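Local coordinates for protein SorB (Sorangium cellulosum, PDB 6B2V) that forms pyran rings in the trans-acyltransferase polyketide assembly line that makes sorangicin, this chain being the pyran synthase domain of module nine, at residues T152-E157 and D185-A190; A249-R254 and V270-A275. All coordinates share one frame; numbering follows the deposited sequence.

Contact 1: T152-E157 and D185-A190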
# COMPACT_ATOMS: atom_id res chain seq x y z
N THR A 152 11.39 22.69 -4.89
CA THR A 152 11.17 24.10 -5.15
C THR A 152 9.72 24.52 -5.33
O THR A 152 9.44 25.65 -5.12
CB THR A 152 12.03 24.66 -6.30
OG1 THR A 152 11.52 24.21 -7.51
CG2 THR A 152 13.47 24.27 -6.14
N ARG A 153 8.86 23.58 -5.67
CA ARG A 153 7.44 23.85 -5.91
C ARG A 153 6.50 23.35 -4.81
O ARG A 153 5.36 23.26 -4.99
CB ARG A 153 7.02 23.40 -7.30
CG ARG A 153 7.06 21.93 -7.57
CD ARG A 153 6.71 21.61 -8.99
NE ARG A 153 6.57 20.19 -9.17
CZ ARG A 153 7.31 19.47 -9.97
NH1 ARG A 153 8.29 20.02 -10.63
NH2 ARG A 153 7.07 18.20 -10.07
N CYS A 154 7.05 22.99 -3.67
CA CYS A 154 6.27 22.56 -2.49
C CYS A 154 6.65 23.46 -1.31
O CYS A 154 7.54 23.20 -0.63
CB CYS A 154 6.57 21.12 -2.06
SG CYS A 154 5.99 19.87 -3.26
N ALA A 155 5.93 24.55 -1.15
CA ALA A 155 6.24 25.58 -0.22
C ALA A 155 5.95 25.40 1.23
O ALA A 155 6.53 26.05 2.01
CB ALA A 155 5.63 26.89 -0.72
N ILE A 156 5.06 24.51 1.57
CA ILE A 156 4.65 24.39 2.93
C ILE A 156 5.31 23.20 3.62
O ILE A 156 5.20 22.11 3.19
CB ILE A 156 3.09 24.25 3.00
CG1 ILE A 156 2.39 25.44 2.36
CG2 ILE A 156 2.60 24.15 4.42
CD1 ILE A 156 1.00 25.11 1.95
N GLU A 157 5.99 23.50 4.72
CA GLU A 157 6.68 22.49 5.49
C GLU A 157 5.87 22.15 6.72
O GLU A 157 5.42 23.01 7.42
CB GLU A 157 8.04 23.02 5.93
CG GLU A 157 9.04 22.00 6.37
CD GLU A 157 10.44 22.59 6.55
OE1 GLU A 157 10.62 23.82 6.61
OE2 GLU A 157 11.35 21.82 6.59
N ASP A 185 -0.50 22.99 -2.76
CA ASP A 185 -1.91 22.70 -2.64
C ASP A 185 -2.33 21.41 -3.31
O ASP A 185 -3.40 20.99 -3.11
CB ASP A 185 -2.82 23.85 -3.12
CG ASP A 185 -2.59 24.24 -4.53
OD1 ASP A 185 -1.76 23.70 -5.20
OD2 ASP A 185 -3.27 25.15 -4.95
N HIS A 186 -1.47 20.81 -4.13
CA HIS A 186 -1.80 19.60 -4.85
C HIS A 186 -0.69 18.54 -5.01
O HIS A 186 -0.88 17.57 -5.62
CB HIS A 186 -2.27 19.94 -6.26
CG HIS A 186 -1.20 20.52 -7.10
ND1 HIS A 186 -0.81 21.82 -6.98
CD2 HIS A 186 -0.39 19.96 -8.01
CE1 HIS A 186 0.17 22.06 -7.83
NE2 HIS A 186 0.44 20.94 -8.46
N GLU A 187 0.44 18.78 -4.38
CA GLU A 187 1.59 17.92 -4.48
C GLU A 187 2.31 17.86 -3.12
O GLU A 187 2.31 18.75 -2.37
CB GLU A 187 2.53 18.46 -5.60
CG GLU A 187 3.81 17.73 -5.95
CD GLU A 187 4.47 18.31 -7.19
OE1 GLU A 187 4.27 19.48 -7.44
OE2 GLU A 187 5.17 17.58 -7.87
N ALA A 188 2.91 16.71 -2.87
CA ALA A 188 3.66 16.51 -1.65
C ALA A 188 4.94 15.67 -1.86
O ALA A 188 4.98 14.82 -2.65
CB ALA A 188 2.79 15.82 -0.62
N LEU A 189 5.94 16.02 -1.09
CA LEU A 189 7.19 15.32 -1.07
C LEU A 189 7.65 15.02 0.37
O LEU A 189 7.84 15.88 1.17
CB LEU A 189 8.23 16.13 -1.81
CG LEU A 189 9.59 15.49 -2.03
CD1 LEU A 189 9.56 14.42 -3.08
CD2 LEU A 189 10.63 16.56 -2.34
N ALA A 190 7.82 13.74 0.61
CA ALA A 190 8.30 13.26 1.90
C ALA A 190 9.67 12.64 1.76
O ALA A 190 9.88 11.93 0.87
CB ALA A 190 7.37 12.20 2.47
O HOH W 1 3.46 21.89 -6.50

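Contact 2: A249-R254 and V270-A275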
# COMPACT_ATOMS: atom_id res chain seq x y z
N ALA A 249 13.98 6.67 -0.74
CA ALA A 249 14.45 7.89 -0.17
C ALA A 249 13.41 9.02 -0.17
O ALA A 249 13.52 9.88 0.64
CB ALA A 249 15.70 8.35 -0.87
N TYR A 250 12.48 9.00 -1.12
CA TYR A 250 11.44 10.02 -1.18
C TYR A 250 10.12 9.43 -1.62
O TYR A 250 10.09 8.49 -2.32
CB TYR A 250 11.80 11.14 -2.20
CG TYR A 250 12.93 12.02 -1.79
CD1 TYR A 250 12.68 13.07 -1.00
CD2 TYR A 250 14.21 11.80 -2.18
CE1 TYR A 250 13.66 13.90 -0.59
CE2 TYR A 250 15.23 12.64 -1.73
CZ TYR A 250 14.91 13.68 -0.93
OH TYR A 250 15.81 14.63 -0.46
N VAL A 251 9.03 10.06 -1.20
CA VAL A 251 7.69 9.71 -1.61
C VAL A 251 7.11 11.01 -2.24
O VAL A 251 7.12 12.00 -1.64
CB VAL A 251 6.85 9.26 -0.43
CG1 VAL A 251 5.41 9.07 -0.82
CG2 VAL A 251 7.36 7.97 0.14
N HIS A 252 6.62 10.88 -3.46
CA HIS A 252 6.07 11.95 -4.26
C HIS A 252 4.63 11.64 -4.60
O HIS A 252 4.37 10.81 -5.36
CB HIS A 252 6.87 12.08 -5.55
CG HIS A 252 6.42 13.20 -6.43
ND1 HIS A 252 6.40 13.12 -7.80
CD2 HIS A 252 5.95 14.43 -6.13
CE1 HIS A 252 5.93 14.25 -8.29
NE2 HIS A 252 5.70 15.07 -7.29
N ALA A 253 3.74 12.41 -4.01
CA ALA A 253 2.31 12.30 -4.17
C ALA A 253 1.70 13.55 -4.78
O ALA A 253 2.07 14.62 -4.48
CB ALA A 253 1.66 12.14 -2.81
N ARG A 254 0.43 13.43 -5.34
CA ARG A 254 -0.00 14.36 -6.35
C ARG A 254 -1.35 13.92 -6.90
O ARG A 254 -1.70 12.81 -6.84
CB ARG A 254 1.03 14.47 -7.52
CG ARG A 254 1.24 13.20 -8.29
CD ARG A 254 2.33 13.33 -9.35
NE ARG A 254 2.46 12.09 -10.09
CZ ARG A 254 3.16 11.06 -9.69
NH1 ARG A 254 3.17 9.95 -10.41
NH2 ARG A 254 3.81 11.14 -8.56
N VAL A 270 1.03 8.28 -6.36
CA VAL A 270 2.13 8.42 -5.45
C VAL A 270 3.27 7.45 -5.80
O VAL A 270 3.05 6.32 -5.92
CB VAL A 270 1.67 8.36 -3.98
CG1 VAL A 270 1.00 7.06 -3.60
CG2 VAL A 270 2.83 8.58 -3.07
N ASP A 271 4.49 7.95 -5.87
CA ASP A 271 5.60 7.12 -6.20
C ASP A 271 6.62 7.10 -5.06
O ASP A 271 6.80 8.04 -4.36
CB ASP A 271 6.42 7.62 -7.40
CG ASP A 271 5.68 7.47 -8.73
OD1 ASP A 271 4.53 7.41 -8.70
OD2 ASP A 271 6.24 7.34 -9.76
N LEU A 272 7.26 5.94 -4.95
CA LEU A 272 8.37 5.73 -4.05
C LEU A 272 9.61 5.71 -4.96
O LEU A 272 9.73 4.96 -5.81
CB LEU A 272 8.27 4.41 -3.30
CG LEU A 272 9.48 4.07 -2.41
CD1 LEU A 272 9.59 5.02 -1.23
CD2 LEU A 272 9.37 2.68 -1.88
N VAL A 273 10.53 6.61 -4.67
CA VAL A 273 11.74 6.73 -5.42
C VAL A 273 13.00 6.64 -4.54
O VAL A 273 12.97 6.89 -3.41
CB VAL A 273 11.84 8.05 -6.24
CG1 VAL A 273 10.64 8.22 -7.14
CG2 VAL A 273 11.98 9.27 -5.36
N ASP A 274 14.08 6.24 -5.17
CA ASP A 274 15.35 6.21 -4.48
C ASP A 274 16.00 7.59 -4.48
O ASP A 274 15.48 8.54 -4.92
CB ASP A 274 16.30 5.08 -4.96
CG ASP A 274 16.76 5.25 -6.39
OD1 ASP A 274 16.79 6.37 -6.81
OD2 ASP A 274 17.17 4.25 -6.96
N ALA A 275 17.21 7.66 -3.98
CA ALA A 275 17.88 8.95 -3.85
C ALA A 275 18.27 9.58 -5.15
O ALA A 275 18.61 10.72 -5.14
CB ALA A 275 19.05 8.93 -2.86

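Contact 1: T152-E157 and D185-A190
The guanidinium of Arg153 takes the Glu187 carboxylate at its own edge, with the Glu187 carboxyl carbon lying in the guanidinium plane. The two planes are 30° apart. Contact is side-on and made by two nitrogens. Arg153 NE hydrogen-bonds to Glu187 OE1 at 3.0 Å, as part of a salt bridge, on the syn side and somewhat out of the carboxylate plane. Arg153 NH2 bonds to the syn lone pair of Glu187 OE2 at 3.0 Å. A weak third bond runs from NE to OE2. Glu187 is extended, with CG anti to the backbone N (chi1 -178°), and this carries its carboxylate across to the arginine.

A water donates to Arg153 O at 2.8 Å and to Glu187 OE1 at 2.7 Å, bridging the two residues a second time. Nearer the strand backbone, Cys154 SG packs against Glu187 CG (4.1 Å). Val150 of helix 147-152 also touches Glu187. Glu187, a buried residue, has another partner in His252 NE2, which bonds to Glu187 OE2. OE2 is thus shared between an arginine and a histidine. This would probably keep Glu187 ionised and limit its rotation. The salt bridge and the water tie the loop before strand 156-158 to strand 187-192.

Contact 2: A249-R254 and V270-A275
Tyr250 and Val273 face each other as a hydrogen-bonded antiparallel pair. Val273 N gives a nearly straight bond to Tyr250 O at 3.0 Å, and their side chains touch through Tyr250 CB and Val273 CG2. Val273 O accepts from both Ala249 N and Tyr250 N, a classic beta bulge. His252 and Asp271 form the next such pair, with His252 N to Asp271 O at 3.0 Å and Asp271 N to His252 O at 2.9 Å. Val251-Leu272 and Ala253-Val270 are non-hydrogen-bonded pairs, with side chains on the other face. There Val251 CG1 presses tightly on Val270 CG2 at 3.5 Å. Val270 CG2 also touches Ala253 CB, while Leu272 CD1 meets Val251 CG2 at 3.9 Å.

On the His252 face, Arg254 is extended from CG to NE (chi1 63°), which brings its NH1 to Asp271 OD1 in a weak, salt-bridging bond at 3.4 Å. The guanidinium and carboxylate planes are 68° apart. Arg284 brings a like charge close to that NH1.

Further out, helix 207-225 covers the face of Val251, Ala253, Val270 and Leu272. Strand 279-289 flanks Val270 and Asp271. Antiparallel sheet, here a bulged hairpin, packed on a long helix is characteristic of the hotdog fold.

How the contacts relate
Contact 1 comes first along the chain and closes before contact 2 opens. Their centres are 12 Å apart, on the same side of the chain's centre. Strands 187-192 and 250-255 are antiparallel neighbours. The strand order in this part of the fold is 267-273, 250-255, 187-192, 178-183, and last 156-158. Contact 1 lies at this outer edge and contact 2 further in. A backbone bond from Ala188 N to Ala253 O (2.8 Å) joins them. Side chains join them too, as Tyr250 CD1 packs on Ala190 O at 3.6 Å. Both contacts thus help build the predicted C-terminal hotdog half of the dehydratase-like domain.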